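Local coordinates for protein alpha-1,2-Mannosidase (PDB 1HCU) that probably trims alpha-1,2-linked mannose residues from N-linked high-mannose glycans, as a calcium-dependent glycosyl hydrolase of family 47, at residues 52-57 against 103-108; 60-65 against 110-115; 65-70 against 118-123; 79-84 against 131-136; 457-462 against 487-492. One frame throughout, in Å; residues are numbered along the deposited sequence.

Contact 1. Residues 52-57 against 103-108; sequences NGWGSS and IRYLGG
In the (alpha/alpha)7 barrel of family 47, the turn leading into helix 56-67 is pinned against helix 98-117 by an edge-to-face aromatic pair, W54 with Y105, and Y105 gives the largest share of the buried surface. The edge of the indole is turned to the face of the phenol ring, with the planes at 86° and the centroid of the six-membered ring of W54 5.6 Å from that of Y105. At the point of closest ring approach CE3 of W54 stands 3.7 Å from CE1 of Y105. The phenol also lies against the base of the indole side chain, where CB of W54 is 3.5 Å from CZ of Y105. With CG of Y105 beside its backbone N (chi1 -67°), the ring leaves its helix toward the turn, and its hydroxyl ends among the backbone atoms of W54, G55 and S56. That hydroxyl is hydrogen-bonded to the carbonyl of R51. The amide N of S56 lies only 3.0 Å from OH of Y105, yet the angle is poor and this N-H is bound by D38 instead. Exchanging Y105 for an alanine is likely to leave the carbonyl of R51 without its mate and to open a gap beside the edge of W54. The preceding residue, R104, reaches out past S56 to a salt bridge with E100, predicted to be a catalytic proton donor, and its NE is bonded to S451. On the way its aliphatic part brushes the serine, CD of R104 lying 3.5 Å from OG of S56.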
# COMPACT_ATOMS: atom_id res chain seq x y z
N ASN A 52 -10.82 -11.59 -8.92
CA ASN A 52 -10.90 -12.60 -9.97
C ASN A 52 -10.97 -14.06 -9.49
O ASN A 52 -10.78 -14.99 -10.27
CB ASN A 52 -9.71 -12.42 -10.93
CG ASN A 52 -9.68 -11.05 -11.56
OD1 ASN A 52 -10.59 -10.68 -12.29
ND2 ASN A 52 -8.65 -10.28 -11.25
N GLY A 53 -11.25 -14.25 -8.20
CA GLY A 53 -11.39 -15.60 -7.68
C GLY A 53 -10.15 -16.47 -7.58
O GLY A 53 -10.25 -17.70 -7.58
N TRP A 54 -8.97 -15.85 -7.50
CA TRP A 54 -7.74 -16.60 -7.39
C TRP A 54 -7.35 -16.87 -5.93
O TRP A 54 -6.35 -17.54 -5.67
CB TRP A 54 -6.59 -15.89 -8.12
CG TRP A 54 -6.68 -15.98 -9.63
CD1 TRP A 54 -6.95 -17.11 -10.37
CD2 TRP A 54 -6.48 -14.92 -10.58
NE1 TRP A 54 -6.93 -16.81 -11.71
CE2 TRP A 54 -6.64 -15.48 -11.87
CE3 TRP A 54 -6.18 -13.56 -10.46
CZ2 TRP A 54 -6.51 -14.72 -13.04
CZ3 TRP A 54 -6.05 -12.80 -11.62
CH2 TRP A 54 -6.22 -13.39 -12.90
N GLY A 55 -8.13 -16.36 -4.98
CA GLY A 55 -7.81 -16.59 -3.57
C GLY A 55 -6.99 -15.46 -2.97
O GLY A 55 -6.00 -15.68 -2.28
N SER A 56 -7.44 -14.24 -3.25
CA SER A 56 -6.79 -13.02 -2.78
C SER A 56 -6.29 -13.05 -1.33
O SER A 56 -5.08 -12.94 -1.09
CB SER A 56 -7.76 -11.85 -2.98
OG SER A 56 -7.12 -10.60 -2.78
N SER A 57 -7.19 -13.20 -0.37
CA SER A 57 -6.81 -13.22 1.04
C SER A 57 -5.75 -14.27 1.39
O SER A 57 -4.90 -14.03 2.25
CB SER A 57 -8.03 -13.43 1.94
OG SER A 57 -8.89 -12.30 1.89
N ILE A 103 0.20 -6.06 -7.45
CA ILE A 103 0.61 -5.80 -6.08
C ILE A 103 0.23 -6.89 -5.07
O ILE A 103 0.96 -7.14 -4.11
CB ILE A 103 0.07 -4.41 -5.59
CG1 ILE A 103 -1.45 -4.46 -5.44
CG2 ILE A 103 0.47 -3.33 -6.59
CD1 ILE A 103 -2.05 -3.18 -4.86
N ARG A 104 -0.91 -7.54 -5.30
CA ARG A 104 -1.37 -8.60 -4.39
C ARG A 104 -0.80 -9.98 -4.72
O ARG A 104 -0.04 -10.55 -3.94
CB ARG A 104 -2.90 -8.69 -4.38
CG ARG A 104 -3.63 -7.55 -3.71
CD ARG A 104 -5.10 -7.90 -3.55
NE ARG A 104 -5.86 -6.85 -2.89
CZ ARG A 104 -5.96 -5.61 -3.34
NH1 ARG A 104 -5.35 -5.27 -4.47
NH2 ARG A 104 -6.67 -4.70 -2.68
N TYR A 105 -1.19 -10.51 -5.87
CA TYR A 105 -0.76 -11.85 -6.26
C TYR A 105 0.73 -11.98 -6.58
O TYR A 105 1.45 -12.72 -5.92
CB TYR A 105 -1.61 -12.31 -7.44
CG TYR A 105 -3.06 -12.54 -7.05
CD1 TYR A 105 -4.08 -11.72 -7.53
CD2 TYR A 105 -3.41 -13.60 -6.21
CE1 TYR A 105 -5.42 -11.96 -7.20
CE2 TYR A 105 -4.74 -13.85 -5.87
CZ TYR A 105 -5.74 -13.04 -6.37
OH TYR A 105 -7.06 -13.33 -6.08
N LEU A 106 1.19 -11.25 -7.59
CA LEU A 106 2.58 -11.29 -7.96
C LEU A 106 3.44 -10.89 -6.75
O LEU A 106 4.41 -11.57 -6.40
CB LEU A 106 2.80 -10.35 -9.15
CG LEU A 106 4.11 -10.52 -9.89
CD1 LEU A 106 4.25 -11.98 -10.30
CD2 LEU A 106 4.16 -9.59 -11.12
N GLY A 107 3.08 -9.79 -6.09
CA GLY A 107 3.83 -9.35 -4.92
C GLY A 107 3.81 -10.38 -3.81
O GLY A 107 4.85 -10.71 -3.23
N GLY A 108 2.63 -10.90 -3.50
CA GLY A 108 2.49 -11.89 -2.45
C GLY A 108 3.29 -13.16 -2.69
O GLY A 108 3.89 -13.70 -1.76

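Contact 2. Residues 60-65 against 110-115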
# COMPACT_ATOMS: atom_id res chain seq x y z
N ASP A 60 -2.31 -12.88 -0.19
CA ASP A 60 -1.96 -11.63 0.47
C ASP A 60 -1.51 -11.83 1.92
O ASP A 60 -0.65 -11.10 2.41
CB ASP A 60 -3.15 -10.67 0.41
CG ASP A 60 -2.81 -9.35 -0.25
OD1 ASP A 60 -1.77 -9.28 -0.94
OD2 ASP A 60 -3.59 -8.38 -0.09
N GLY A 61 -2.06 -12.84 2.60
CA GLY A 61 -1.68 -13.08 3.99
C GLY A 61 -0.54 -14.06 4.21
O GLY A 61 0.02 -14.15 5.30
N LEU A 62 -0.18 -14.78 3.15
CA LEU A 62 0.89 -15.77 3.23
C LEU A 62 2.18 -15.29 3.88
O LEU A 62 2.67 -15.91 4.82
CB LEU A 62 1.19 -16.30 1.82
CG LEU A 62 2.34 -17.29 1.67
CD1 LEU A 62 2.14 -18.47 2.60
CD2 LEU A 62 2.42 -17.77 0.21
N ASP A 63 2.75 -14.18 3.40
CA ASP A 63 3.99 -13.71 3.99
C ASP A 63 3.82 -13.18 5.41
O ASP A 63 4.75 -13.27 6.22
CB ASP A 63 4.65 -12.65 3.09
CG ASP A 63 3.83 -11.39 2.93
OD1 ASP A 63 4.34 -10.46 2.28
OD2 ASP A 63 2.69 -11.33 3.45
N THR A 64 2.65 -12.65 5.72
CA THR A 64 2.42 -12.16 7.07
C THR A 64 2.49 -13.37 7.99
O THR A 64 3.08 -13.31 9.07
CB THR A 64 1.05 -11.47 7.19
OG1 THR A 64 1.00 -10.33 6.32
CG2 THR A 64 0.81 -11.00 8.62
N ALA A 65 1.90 -14.48 7.55
CA ALA A 65 1.89 -15.72 8.33
C ALA A 65 3.31 -16.25 8.51
O ALA A 65 3.62 -16.87 9.52
CB ALA A 65 1.04 -16.78 7.62
N LEU A 110 5.97 -13.49 -4.73
CA LEU A 110 7.39 -13.17 -4.73
C LEU A 110 7.96 -12.90 -3.33
O LEU A 110 9.08 -13.31 -3.03
CB LEU A 110 7.65 -11.97 -5.64
CG LEU A 110 8.16 -12.22 -7.07
CD1 LEU A 110 7.36 -13.30 -7.77
CD2 LEU A 110 8.08 -10.92 -7.85
N SER A 111 7.20 -12.22 -2.47
CA SER A 111 7.70 -11.94 -1.13
C SER A 111 7.79 -13.25 -0.35
O SER A 111 8.77 -13.50 0.35
CB SER A 111 6.79 -10.94 -0.40
OG SER A 111 5.47 -11.44 -0.23
N ALA A 112 6.77 -14.10 -0.49
CA ALA A 112 6.77 -15.39 0.18
C ALA A 112 7.96 -16.20 -0.33
O ALA A 112 8.65 -16.86 0.44
CB ALA A 112 5.47 -16.13 -0.10
N TYR A 113 8.20 -16.15 -1.63
CA TYR A 113 9.32 -16.89 -2.20
C TYR A 113 10.65 -16.40 -1.61
O TYR A 113 11.47 -17.21 -1.17
CB TYR A 113 9.31 -16.73 -3.72
CG TYR A 113 10.39 -17.53 -4.42
CD1 TYR A 113 10.29 -18.91 -4.57
CD2 TYR A 113 11.50 -16.88 -4.94
CE1 TYR A 113 11.30 -19.63 -5.22
CE2 TYR A 113 12.49 -17.57 -5.59
CZ TYR A 113 12.40 -18.94 -5.73
OH TYR A 113 13.43 -19.59 -6.35
N ASP A 114 10.86 -15.09 -1.59
CA ASP A 114 12.09 -14.53 -1.04
C ASP A 114 12.27 -14.85 0.44
O ASP A 114 13.39 -15.12 0.89
CB ASP A 114 12.16 -13.02 -1.27
CG ASP A 114 12.59 -12.65 -2.68
OD1 ASP A 114 13.27 -13.46 -3.34
OD2 ASP A 114 12.27 -11.53 -3.14
N LEU A 115 11.19 -14.82 1.21
CA LEU A 115 11.30 -15.12 2.63
C LEU A 115 11.59 -16.61 2.88
O LEU A 115 12.49 -16.95 3.65
CB LEU A 115 10.03 -14.70 3.37
CG LEU A 115 9.73 -13.19 3.41
CD1 LEU A 115 8.38 -12.95 4.07
CD2 LEU A 115 10.82 -12.45 4.16
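D63 and S111 meet where two neighbouring helices of the family 47 barrel, 56-67 and 98-117, run side by side. The axes of the two short segments approach to 8.7 Å and are inclined at only 25°, and the backbones come very near each other, with CA of D63 5.0 Å from CA of A112. The small side chains of S111 and A112 are consistent with so close an approach. OG of S111 stands 2.9 Å from OD1 of D63, but whether its proton serves this bond is unsettled, because the carbonyls of G107 and G108 are also acceptors within its reach. Around this polar pair the packing is apolar: CD1 of L115 touches CB of D63 at 3.9 Å, and CD2 of L62 reaches CB of A112 at 3.5 Å. L62 gets there because its CG is anti to the backbone N (chi1 176°), which sends the isobutyl group across the groove.

In the second shell, the buried carboxylate is held by two residues from the other end of the chain. H488 is hydrogen-bonded to D63 and is its strongest partner; K459 forms a salt bridge with the second oxygen. The imidazole spans two acidic residues one helical turn apart, since its NE2 is bonded to OD1 of D60 while its ND1 is bonded to OD1 of D63.

Contact 3. Residues 65-70 against 118-123; sequences AILMGD and GPFSSL
L123, F120 and I66 bury the most surface where the end of helix 56-67 meets the loop that follows helix 98-117, away from the annotated sites of this family 47 barrel. The helix ends in a Schellman motif at G69, and L123 lies against that turn: its CD2 is 3.5 Å from CA of G69. The other methyl, CD1, packs on CG2 of I66 at 3.8 Å. The same methyl sits 3.0 Å from the carbonyl O of I66, close for such a pair. As chi2 of L123 is 126°, away from a staggered position, the exact placing of this branch is doubtful.

F120 supplies the second half of the interface. Its CB meets CG2 of I66 at 3.6 Å, so that the branched methyl of the isoleucine is shared by both loop residues. Beyond it, the ring extends over L67 and receives a CH-pi contact: CD2 of L67 stands 3.8 Å from the centroid of the ring of F120 and 23° from its normal, nearest the CZ side. The two side chains cross at about a right angle, with the leucine methyl over the ring face. L115 of helix 98-117 touches both F120 and L67 and connects this contact with the pairing of helices 56-67 and 98-117.

No hydrogen bond joins the two segments. Their cohesion therefore rests on the fit of methyl groups and one aromatic face, with the Schellman bonds kept entirely within the helix end.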
# COMPACT_ATOMS: atom_id res chain seq x y z
N ALA A 65 1.90 -14.48 7.55
CA ALA A 65 1.89 -15.72 8.33
C ALA A 65 3.31 -16.25 8.51
O ALA A 65 3.62 -16.87 9.52
CB ALA A 65 1.04 -16.78 7.62
N ILE A 66 4.16 -16.01 7.52
CA ILE A 66 5.55 -16.47 7.60
C ILE A 66 6.32 -15.68 8.66
O ILE A 66 7.03 -16.26 9.47
CB ILE A 66 6.27 -16.31 6.24
CG1 ILE A 66 5.72 -17.33 5.24
CG2 ILE A 66 7.76 -16.51 6.41
CD1 ILE A 66 6.23 -17.13 3.84
N LEU A 67 6.17 -14.36 8.65
CA LEU A 67 6.87 -13.49 9.61
C LEU A 67 6.40 -13.70 11.04
O LEU A 67 7.12 -13.38 11.99
CB LEU A 67 6.69 -12.02 9.22
CG LEU A 67 7.15 -11.61 7.81
CD1 LEU A 67 6.82 -10.15 7.57
CD2 LEU A 67 8.64 -11.86 7.67
N MET A 68 5.19 -14.23 11.20
CA MET A 68 4.63 -14.48 12.52
C MET A 68 4.97 -15.87 13.03
O MET A 68 4.69 -16.21 14.17
CB MET A 68 3.11 -14.32 12.48
CG MET A 68 2.64 -12.88 12.29
SD MET A 68 0.85 -12.79 12.08
CE MET A 68 0.53 -11.09 12.58
N GLY A 69 5.59 -16.69 12.18
CA GLY A 69 5.94 -18.03 12.60
C GLY A 69 4.76 -18.99 12.62
O GLY A 69 4.77 -19.98 13.35
N ASP A 70 3.75 -18.70 11.80
CA ASP A 70 2.57 -19.56 11.73
C ASP A 70 2.75 -20.69 10.73
O ASP A 70 2.15 -20.70 9.65
CB ASP A 70 1.34 -18.74 11.35
CG ASP A 70 1.03 -17.68 12.37
OD1 ASP A 70 1.55 -17.79 13.50
OD2 ASP A 70 0.26 -16.75 12.06
N GLY A 118 15.05 -17.28 2.04
CA GLY A 118 16.01 -16.49 2.77
C GLY A 118 16.04 -16.75 4.27
O GLY A 118 16.18 -17.90 4.70
N PRO A 119 15.89 -15.70 5.08
CA PRO A 119 15.91 -15.78 6.55
C PRO A 119 14.71 -16.43 7.22
O PRO A 119 14.63 -16.45 8.45
CB PRO A 119 16.06 -14.31 6.95
CG PRO A 119 15.18 -13.64 5.94
CD PRO A 119 15.55 -14.34 4.63
N PHE A 120 13.77 -16.95 6.44
CA PHE A 120 12.60 -17.61 7.01
C PHE A 120 12.37 -18.96 6.36
O PHE A 120 11.26 -19.48 6.39
CB PHE A 120 11.34 -16.75 6.84
CG PHE A 120 11.30 -15.55 7.73
CD1 PHE A 120 12.06 -14.42 7.43
CD2 PHE A 120 10.53 -15.55 8.89
CE1 PHE A 120 12.07 -13.32 8.28
CE2 PHE A 120 10.53 -14.45 9.75
CZ PHE A 120 11.30 -13.33 9.44
N SER A 121 13.43 -19.54 5.80
CA SER A 121 13.33 -20.83 5.13
C SER A 121 12.88 -21.98 6.03
O SER A 121 12.37 -22.99 5.54
CB SER A 121 14.67 -21.19 4.49
OG SER A 121 15.68 -21.27 5.47
N SER A 122 13.06 -21.82 7.34
CA SER A 122 12.66 -22.86 8.29
C SER A 122 11.14 -23.07 8.29
O SER A 122 10.67 -24.19 8.52
CB SER A 122 13.13 -22.48 9.70
OG SER A 122 12.44 -21.33 10.18
N LEU A 123 10.38 -22.01 8.04
CA LEU A 123 8.92 -22.10 8.03
C LEU A 123 8.36 -22.90 6.85
O LEU A 123 7.16 -22.87 6.59
CB LEU A 123 8.30 -20.69 8.03
CG LEU A 123 8.12 -20.04 9.40
CD1 LEU A 123 8.77 -18.67 9.43
CD2 LEU A 123 6.63 -19.94 9.72

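Contact 4. Residues 79-84 against 131-136; sequences QYVPQI and NSLLRQ
V81 meets L133 and Q136 at different inclinations, and through these crossings the 3-10 turn after helix 71-80 lies on helix 127-144. Against L133 the valine stands at about a right angle, CG2 of V81 touching CD2 of L133 at 3.7 Å. Against Q136 the two chains run past one another in opposite senses, and here CG1 of V81 lies 3.8 Å from CG of Q136. With CG1 anti to the backbone N (chi1 177°), the two methyls of V81 are divided between its neighbours, one facing mainly the leucine and the other the glutamine's aliphatic part. Q136 itself is bent at chi2 (-79°), which carries the end of its side chain along the turn toward the carbonyls of V81 and I84. The modelled orientation of that amide is doubtful.

Nearer the solvent P82 meets S132. CG of the proline ring approaches OG of S132 to 3.4 Å and CB of S132 to 3.8 Å. This is a van der Waals contact; the hydroxyl has its hydrogen bond within its own helix, with the carbonyl of T128. An N-acetylglucosamine of a glycan attached to the protein lies about 5 Å from the side chain of P82.

On the inner side both V81 and L133 touch L109 of helix 98-117, while L133 also reaches A112. Helix 98-117 thus underlies the contact, and I84 touches W54, at the turn before helix 56-67.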
# COMPACT_ATOMS: atom_id res chain seq x y z
N GLN A 79 0.15 -25.48 0.05
CA GLN A 79 -0.47 -26.64 -0.59
C GLN A 79 -1.50 -26.19 -1.63
O GLN A 79 -1.76 -26.89 -2.60
CB GLN A 79 -1.16 -27.51 0.46
CG GLN A 79 -0.22 -28.12 1.47
CD GLN A 79 0.34 -29.45 1.01
OE1 GLN A 79 0.96 -29.54 -0.05
NE2 GLN A 79 0.11 -30.48 1.81
N TYR A 80 -2.06 -25.01 -1.41
CA TYR A 80 -3.06 -24.45 -2.30
C TYR A 80 -2.49 -23.78 -3.56
O TYR A 80 -3.04 -23.94 -4.65
CB TYR A 80 -3.92 -23.45 -1.52
CG TYR A 80 -4.86 -22.62 -2.37
CD1 TYR A 80 -4.72 -21.23 -2.43
CD2 TYR A 80 -5.88 -23.21 -3.11
CE1 TYR A 80 -5.58 -20.46 -3.21
CE2 TYR A 80 -6.74 -22.45 -3.90
CZ TYR A 80 -6.58 -21.07 -3.94
OH TYR A 80 -7.44 -20.30 -4.70
N VAL A 81 -1.39 -23.04 -3.41
CA VAL A 81 -0.77 -22.32 -4.53
C VAL A 81 -0.72 -23.09 -5.86
O VAL A 81 -1.15 -22.57 -6.88
CB VAL A 81 0.67 -21.84 -4.18
CG1 VAL A 81 1.31 -21.16 -5.40
CG2 VAL A 81 0.63 -20.86 -3.02
N PRO A 82 -0.19 -24.33 -5.86
CA PRO A 82 -0.12 -25.12 -7.09
C PRO A 82 -1.49 -25.37 -7.72
O PRO A 82 -1.58 -25.63 -8.91
CB PRO A 82 0.52 -26.43 -6.62
CG PRO A 82 1.33 -26.03 -5.44
CD PRO A 82 0.43 -25.05 -4.73
N GLN A 83 -2.55 -25.29 -6.92
CA GLN A 83 -3.90 -25.52 -7.42
C GLN A 83 -4.49 -24.32 -8.16
O GLN A 83 -5.37 -24.49 -8.99
CB GLN A 83 -4.83 -25.90 -6.28
CG GLN A 83 -4.65 -27.31 -5.78
CD GLN A 83 -5.31 -27.52 -4.43
OE1 GLN A 83 -4.73 -27.22 -3.38
NE2 GLN A 83 -6.55 -28.03 -4.44
N ILE A 84 -4.02 -23.12 -7.85
CA ILE A 84 -4.57 -21.95 -8.52
C ILE A 84 -4.33 -21.99 -10.02
O ILE A 84 -3.28 -22.45 -10.49
CB ILE A 84 -3.97 -20.63 -7.97
CG1 ILE A 84 -4.14 -20.54 -6.45
CG2 ILE A 84 -4.67 -19.45 -8.63
CD1 ILE A 84 -3.33 -19.43 -5.80
N ASN A 131 9.02 -23.64 -4.68
CA ASN A 131 9.25 -23.37 -6.10
C ASN A 131 7.97 -23.00 -6.85
O ASN A 131 8.02 -22.25 -7.82
CB ASN A 131 9.89 -24.59 -6.80
CG ASN A 131 11.33 -24.83 -6.37
OD1 ASN A 131 11.88 -24.10 -5.54
ND2 ASN A 131 11.94 -25.86 -6.94
N SER A 132 6.84 -23.54 -6.41
CA SER A 132 5.56 -23.24 -7.06
C SER A 132 5.26 -21.75 -7.03
O SER A 132 4.73 -21.19 -7.99
CB SER A 132 4.41 -24.00 -6.39
OG SER A 132 4.46 -25.39 -6.69
N LEU A 133 5.58 -21.11 -5.91
CA LEU A 133 5.34 -19.68 -5.76
C LEU A 133 5.92 -18.94 -6.96
O LEU A 133 5.21 -18.19 -7.63
CB LEU A 133 5.97 -19.15 -4.46
CG LEU A 133 5.50 -19.77 -3.13
CD1 LEU A 133 6.40 -19.31 -1.99
CD2 LEU A 133 4.06 -19.38 -2.86
N LEU A 134 7.20 -19.16 -7.23
CA LEU A 134 7.85 -18.50 -8.35
C LEU A 134 7.27 -18.94 -9.69
O LEU A 134 7.04 -18.12 -10.57
CB LEU A 134 9.37 -18.74 -8.32
CG LEU A 134 10.20 -18.19 -9.48
CD1 LEU A 134 9.91 -16.71 -9.68
CD2 LEU A 134 11.68 -18.40 -9.19
N ARG A 135 7.03 -20.24 -9.85
CA ARG A 135 6.47 -20.73 -11.10
C ARG A 135 5.12 -20.10 -11.36
O ARG A 135 4.85 -19.63 -12.47
CB ARG A 135 6.31 -22.26 -11.08
CG ARG A 135 7.62 -23.02 -11.16
N GLN A 136 4.27 -20.07 -10.34
CA GLN A 136 2.94 -19.48 -10.50
C GLN A 136 3.01 -17.98 -10.79
O GLN A 136 2.18 -17.46 -11.53
CB GLN A 136 2.08 -19.76 -9.26
CG GLN A 136 1.53 -21.19 -9.19
CD GLN A 136 0.30 -21.40 -10.07
OE1 GLN A 136 -0.76 -21.81 -9.59
NE2 GLN A 136 0.43 -21.14 -11.36

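Contact 5. Residues 457-462 against 487-492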
# COMPACT_ATOMS: atom_id res chain seq x y z
N ALA A 457 -2.23 -4.14 7.26
CA ALA A 457 -2.55 -3.66 8.59
C ALA A 457 -1.97 -4.55 9.68
O ALA A 457 -1.27 -4.07 10.57
CB ALA A 457 -4.05 -3.54 8.75
N LEU A 458 -2.22 -5.86 9.60
CA LEU A 458 -1.72 -6.78 10.63
C LEU A 458 -0.21 -6.99 10.56
O LEU A 458 0.43 -7.28 11.58
CB LEU A 458 -2.47 -8.12 10.53
CG LEU A 458 -3.96 -8.07 10.93
CD1 LEU A 458 -4.62 -9.43 10.69
CD2 LEU A 458 -4.07 -7.69 12.40
N LYS A 459 0.36 -6.82 9.38
CA LYS A 459 1.80 -6.97 9.17
C LYS A 459 2.56 -5.81 9.83
O LYS A 459 3.46 -6.03 10.62
CB LYS A 459 2.09 -7.02 7.66
CG LYS A 459 3.57 -6.97 7.29
CD LYS A 459 4.13 -8.33 7.00
CE LYS A 459 4.30 -8.59 5.50
NZ LYS A 459 3.02 -8.70 4.73
N TYR A 460 2.20 -4.57 9.50
CA TYR A 460 2.90 -3.43 10.09
C TYR A 460 2.67 -3.36 11.60
O TYR A 460 3.60 -3.06 12.35
CB TYR A 460 2.47 -2.11 9.42
CG TYR A 460 2.97 -1.96 7.99
CD1 TYR A 460 4.34 -1.98 7.70
CD2 TYR A 460 2.07 -1.84 6.93
CE1 TYR A 460 4.79 -1.87 6.37
CE2 TYR A 460 2.51 -1.73 5.61
CZ TYR A 460 3.87 -1.75 5.34
OH TYR A 460 4.30 -1.67 4.03
N ALA A 461 1.44 -3.64 12.04
CA ALA A 461 1.12 -3.60 13.46
C ALA A 461 2.00 -4.59 14.24
O ALA A 461 2.52 -4.27 15.31
CB ALA A 461 -0.36 -3.94 13.67
N TYR A 462 2.17 -5.78 13.68
CA TYR A 462 2.99 -6.80 14.30
C TYR A 462 4.48 -6.44 14.34
O TYR A 462 5.12 -6.52 15.39
CB TYR A 462 2.82 -8.11 13.54
CG TYR A 462 3.70 -9.21 14.06
CD1 TYR A 462 3.42 -9.81 15.28
CD2 TYR A 462 4.82 -9.63 13.36
CE1 TYR A 462 4.23 -10.80 15.79
CE2 TYR A 462 5.64 -10.63 13.86
CZ TYR A 462 5.33 -11.21 15.08
OH TYR A 462 6.12 -12.20 15.58
N ALA A 487 2.62 -4.23 1.16
CA ALA A 487 3.39 -4.73 2.28
C ALA A 487 4.05 -6.09 2.04
O ALA A 487 4.22 -6.87 2.97
CB ALA A 487 2.50 -4.81 3.52
N HIS A 488 4.42 -6.37 0.79
CA HIS A 488 5.11 -7.62 0.48
C HIS A 488 6.58 -7.32 0.27
O HIS A 488 6.97 -6.72 -0.73
CB HIS A 488 4.52 -8.27 -0.78
CG HIS A 488 3.07 -8.64 -0.64
ND1 HIS A 488 2.59 -9.36 0.44
CD2 HIS A 488 2.00 -8.36 -1.41
CE1 HIS A 488 1.28 -9.50 0.32
NE2 HIS A 488 0.90 -8.91 -0.80
N PRO A 489 7.44 -7.73 1.22
CA PRO A 489 8.88 -7.50 1.17
C PRO A 489 9.67 -8.37 0.19
O PRO A 489 9.58 -9.59 0.23
CB PRO A 489 9.31 -7.76 2.61
CG PRO A 489 8.41 -8.89 2.99
CD PRO A 489 7.06 -8.42 2.47
N PHE A 490 10.44 -7.74 -0.69
CA PHE A 490 11.26 -8.46 -1.67
C PHE A 490 12.73 -8.27 -1.32
O PHE A 490 13.10 -7.23 -0.78
CB PHE A 490 11.05 -7.88 -3.08
CG PHE A 490 9.64 -7.93 -3.56
CD1 PHE A 490 9.17 -6.99 -4.48
CD2 PHE A 490 8.77 -8.91 -3.10
CE1 PHE A 490 7.85 -7.03 -4.93
CE2 PHE A 490 7.46 -8.96 -3.55
CZ PHE A 490 7.00 -8.02 -4.46
N SER A 491 13.57 -9.26 -1.60
CA SER A 491 15.00 -9.10 -1.33
C SER A 491 15.50 -8.14 -2.40
O SER A 491 14.99 -8.16 -3.53
CB SER A 491 15.76 -10.42 -1.48
OG SER A 491 15.42 -11.34 -0.47
N ILE A 492 16.48 -7.30 -2.07
CA ILE A 492 17.02 -6.36 -3.05
C ILE A 492 17.98 -7.10 -3.98
O ILE A 492 18.56 -8.11 -3.60
CB ILE A 492 17.76 -5.19 -2.36
CG1 ILE A 492 19.06 -5.69 -1.72
CG2 ILE A 492 16.85 -4.57 -1.29
CD1 ILE A 492 19.94 -4.59 -1.16
O HOH W 1 2.66 -1.16 1.91
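The ammonium group of K459 is gripped by several groups, and across this contact it donates to the carbonyl of A487, NZ to O 2.8 Å. Helix 451-465 of the barrel here meets the C-terminal beta hairpin, strands 481-483 and 489-491, which as in other family 47 enzymes plugs the barrel. The angle at the oxygen is 146° and the nitrogen stands 33° out of the carbonyl plane, so the donor comes in tilted from that plane. The carbonyl of A455 and the hydroxyl of T64 are further partners, and D63 supplies the balancing carboxylate. The chain gets there by bending at each of its last three torsions, which lays CE 4.1 Å from CD of P489. Shortening K459 to an alanine would probably leave the carboxylate of D63 without this countercharge and the carbonyl of A487 without this donor.

One residue on, Y460 presses the outer part of its ring on the same alanine, CE2 of Y460 lying 3.7 Å from CB of A487. The site is close to the metal: the side chain of Y460 is about 7 Å from the bound calcium ion, and T485, a calcium ligand in a crystal structure of this protein, lies in the connection between the two hairpin strands. A water completes the junction in the plane of the Y460 ring, 2.7 Å from OH of Y460 and bound weakly by N of A487 at 3.2 Å.

How the contacts relate
Contacts 1, 2 and 5 are buried, and contact 5 lies nearest the middle of the chain; contacts 3 and 4 reach the surface, with centres about 22 and 24 Å from it. Contacts 1, 2 and 3 follow helix 56-67 from its entry to its end, the first two against helix 98-117 and the third against the loop beyond, while contact 4 joins the next helices along the chain. Chemistry changes with depth: the K459 ion pair and the H488 hydrogen bonds tie contact 5 to the acidic residues of contact 2, whereas contact 3 is apolar. Contact 1 adds an aromatic pair and meets contact 4 where Y80 bonds to the carbonyl of W54.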